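Local atomic coordinates of D-alanyl-D-alanine carboxypeptidase (Enterococcus faecalis V583, PDB entry 5ZHF), a protein that removes the C-terminal D-alanine from peptidoglycan-derived pentapeptides as a zinc-dependent carboxypeptidase, and is linked to vancomycin resistance. Residues D87-I92 with N158-W163. Sequence-based numbering, arbitrary orientation.
Sequences DGVYPI and NEVYRW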
loop_
_atom_site.group_PDB
_atom_site.type_symbol
_atom_site.label_atom_id
_atom_site.label_comp_id
_atom_site.label_asym_id
_atom_site.label_seq_id
_atom_site.Cartn_x
_atom_site.Cartn_y
_atom_site.Cartn_z
ATOM N N ASP A 87 0.252 11.347 18.965
ATOM C CA ASP A 87 0.010 10.187 19.804
ATOM C C ASP A 87 1.286 9.450 20.245
ATOM O O ASP A 87 1.206 8.361 20.780
ATOM C CB ASP A 87 -0.923 9.191 19.103
ATOM C CG ASP A 87 -2.365 9.634 19.089
ATOM O OD1 ASP A 87 -2.790 10.373 19.996
ATOM O OD2 ASP A 87 -3.092 9.190 18.167
ATOM N N GLY A 88 2.443 10.047 20.003
ATOM C CA GLY A 88 3.723 9.396 20.323
ATOM C C GLY A 88 4.093 8.224 19.428
ATOM O O GLY A 88 4.898 7.357 19.814
ATOM N N VAL A 89 3.540 8.195 18.212
ATOM C CA VAL A 89 3.785 7.119 17.265
ATOM C C VAL A 89 4.548 7.737 16.092
ATOM O O VAL A 89 4.122 8.746 15.543
ATOM C CB VAL A 89 2.445 6.489 16.810
ATOM C CG1 VAL A 89 2.680 5.527 15.664
ATOM C CG2 VAL A 89 1.782 5.778 17.978
ATOM N N TYR A 90 5.715 7.182 15.742
ATOM C CA TYR A 90 6.638 7.841 14.811
ATOM C C TYR A 90 6.876 7.021 13.537
ATOM O O TYR A 90 7.725 6.124 13.511
ATOM C CB TYR A 90 7.968 8.131 15.543
ATOM C CG TYR A 90 7.762 9.235 16.535
ATOM C CD1 TYR A 90 7.281 8.952 17.811
ATOM C CD2 TYR A 90 7.961 10.558 16.173
ATOM C CE1 TYR A 90 7.052 9.966 18.719
ATOM C CE2 TYR A 90 7.723 11.584 17.072
ATOM C CZ TYR A 90 7.262 11.280 18.329
ATOM O OH TYR A 90 7.039 12.312 19.225
ATOM N N PRO A 91 6.077 7.275 12.481
ATOM C CA PRO A 91 6.222 6.486 11.266
ATOM C C PRO A 91 7.188 7.092 10.255
ATOM O O PRO A 91 7.580 8.252 10.373
ATOM C CB PRO A 91 4.787 6.456 10.679
ATOM C CG PRO A 91 4.106 7.640 11.290
ATOM C CD PRO A 91 4.901 8.158 12.435
ATOM N N ILE A 92 7.529 6.304 9.250
ATOM C CA ILE A 92 8.294 6.765 8.095
ATOM C C ILE A 92 7.647 6.182 6.847
ATOM O O ILE A 92 7.017 5.113 6.908
ATOM C CB ILE A 92 9.781 6.313 8.142
ATOM C CG1 ILE A 92 9.890 4.778 8.120
ATOM C CG2 ILE A 92 10.488 6.860 9.389
ATOM C CD1 ILE A 92 11.321 4.271 7.917
ATOM N N ASN A 158 5.178 -2.870 15.171
ATOM C CA ASN A 158 3.844 -3.258 15.635
ATOM C C ASN A 158 3.043 -2.117 16.245
ATOM O O ASN A 158 1.824 -2.075 16.095
ATOM C CB ASN A 158 3.929 -4.450 16.590
ATOM C CG ASN A 158 4.325 -5.729 15.869
ATOM O OD1 ASN A 158 3.866 -5.998 14.752
ATOM N ND2 ASN A 158 5.192 -6.514 16.489
ATOM N N GLU A 159 3.718 -1.170 16.890
ATOM C CA GLU A 159 3.064 0.039 17.402
ATOM C C GLU A 159 2.507 0.917 16.262
ATOM O O GLU A 159 1.378 1.407 16.327
ATOM C CB GLU A 159 4.033 0.867 18.257
ATOM C CG GLU A 159 4.275 0.224 19.616
ATOM C CD GLU A 159 5.440 0.794 20.408
ATOM O OE1 GLU A 159 6.345 1.443 19.863
ATOM O OE2 GLU A 159 5.445 0.550 21.629
ATOM N N VAL A 160 3.331 1.120 15.247
ATOM C CA VAL A 160 2.923 1.878 14.059
ATOM C C VAL A 160 1.813 1.146 13.299
ATOM O O VAL A 160 0.837 1.782 12.906
ATOM C CB VAL A 160 4.136 2.163 13.147
ATOM C CG1 VAL A 160 3.696 2.671 11.774
ATOM C CG2 VAL A 160 5.046 3.156 13.846
ATOM N N TYR A 161 1.952 -0.170 13.108
ATOM C CA TYR A 161 0.946 -0.934 12.367
ATOM C C TYR A 161 -0.398 -0.935 13.078
ATOM O O TYR A 161 -1.451 -0.773 12.443
ATOM C CB TYR A 161 1.397 -2.370 12.082
ATOM C CG TYR A 161 2.694 -2.508 11.324
ATOM C CD1 TYR A 161 3.113 -1.545 10.388
ATOM C CD2 TYR A 161 3.509 -3.624 11.503
ATOM C CE1 TYR A 161 4.283 -1.692 9.674
ATOM C CE2 TYR A 161 4.692 -3.756 10.806
ATOM C CZ TYR A 161 5.073 -2.794 9.887
ATOM O OH TYR A 161 6.254 -2.933 9.195
ATOM N N ARG A 162 -0.366 -1.063 14.401
ATOM C CA ARG A 162 -1.578 -0.990 15.202
ATOM C C ARG A 162 -2.234 0.386 15.116
ATOM O O ARG A 162 -3.447 0.476 14.923
ATOM C CB ARG A 162 -1.301 -1.384 16.655
ATOM C CG ARG A 162 -2.571 -1.436 17.490
ATOM C CD ARG A 162 -2.268 -1.859 18.905
ATOM N NE ARG A 162 -1.379 -0.921 19.573
ATOM C CZ ARG A 162 -0.975 -1.040 20.834
ATOM N NH1 ARG A 162 -1.392 -2.063 21.583
ATOM N NH2 ARG A 162 -0.155 -0.128 21.351
ATOM N N TRP A 163 -1.439 1.461 15.220
ATOM C CA TRP A 163 -1.977 2.797 15.149
ATOM C C TRP A 163 -2.611 3.031 13.778
ATOM O O TRP A 163 -3.699 3.615 13.680
ATOM C CB TRP A 163 -0.907 3.851 15.445
ATOM C CG TRP A 163 -1.468 5.240 15.531
ATOM C CD1 TRP A 163 -1.863 5.893 16.666
ATOM C CD2 TRP A 163 -1.740 6.131 14.438
ATOM N NE1 TRP A 163 -2.335 7.135 16.359
ATOM C CE2 TRP A 163 -2.299 7.303 14.996
ATOM C CE3 TRP A 163 -1.551 6.064 13.045
ATOM C CZ2 TRP A 163 -2.667 8.395 14.222
ATOM C CZ3 TRP A 163 -1.947 7.148 12.268
ATOM C CH2 TRP A 163 -2.489 8.297 12.860
HETATM O O HOH W 1 5.274 4.468 19.660
#
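The indole of Trp163 meets Val89 over one face and Asp87 at its edge. At that edge Trp163 NE1 donates to Asp87 OD2 at 2.8 Å; the N-H...O angle is 174°, and the oxygen lies practically in the ring plane. OD2 accepts the hydrogen bond with its anti lone pair, the one turned away from OD1, and the carboxylate is tilted 62° from the indole. The bond, with Val89 on the face, should restrict rotation of the ring. Val89 CB stands over the CG-CD1 side of the five-membered ring, and its CG2 comes down beyond CD1, 3.9 Å from Trp163 CD1. Val89 CG1, anti to the backbone N (chi1 171°), lies against Trp163 CB as well as Val160 CG2, 3.8 Å from the latter; the two methyls thus bridge Val160 and Trp163, one turn apart on the helix. Val160 CG1 meets Pro91 CB at 4.1 Å and continues the apolar seam. A water bridges the two segments, donating to Gly88 O and to Glu159 OE1, the latter also accepting from Thr156 N.

Gly88, with positive phi, is the C-prime residue of the Schellman motif that ends helix 74-86, and the chain then runs through Val89 into edge strand 91-95. Helix 157-167 packs against this helix-to-strand turn: Trp163 also touches Ala84 of helix 74-86, while Val160 reaches Ile148 and Ala150 of strand 145-150, the neighbour of 91-95 in the antiparallel sheet and the strand that carries the zinc ligand Asp147.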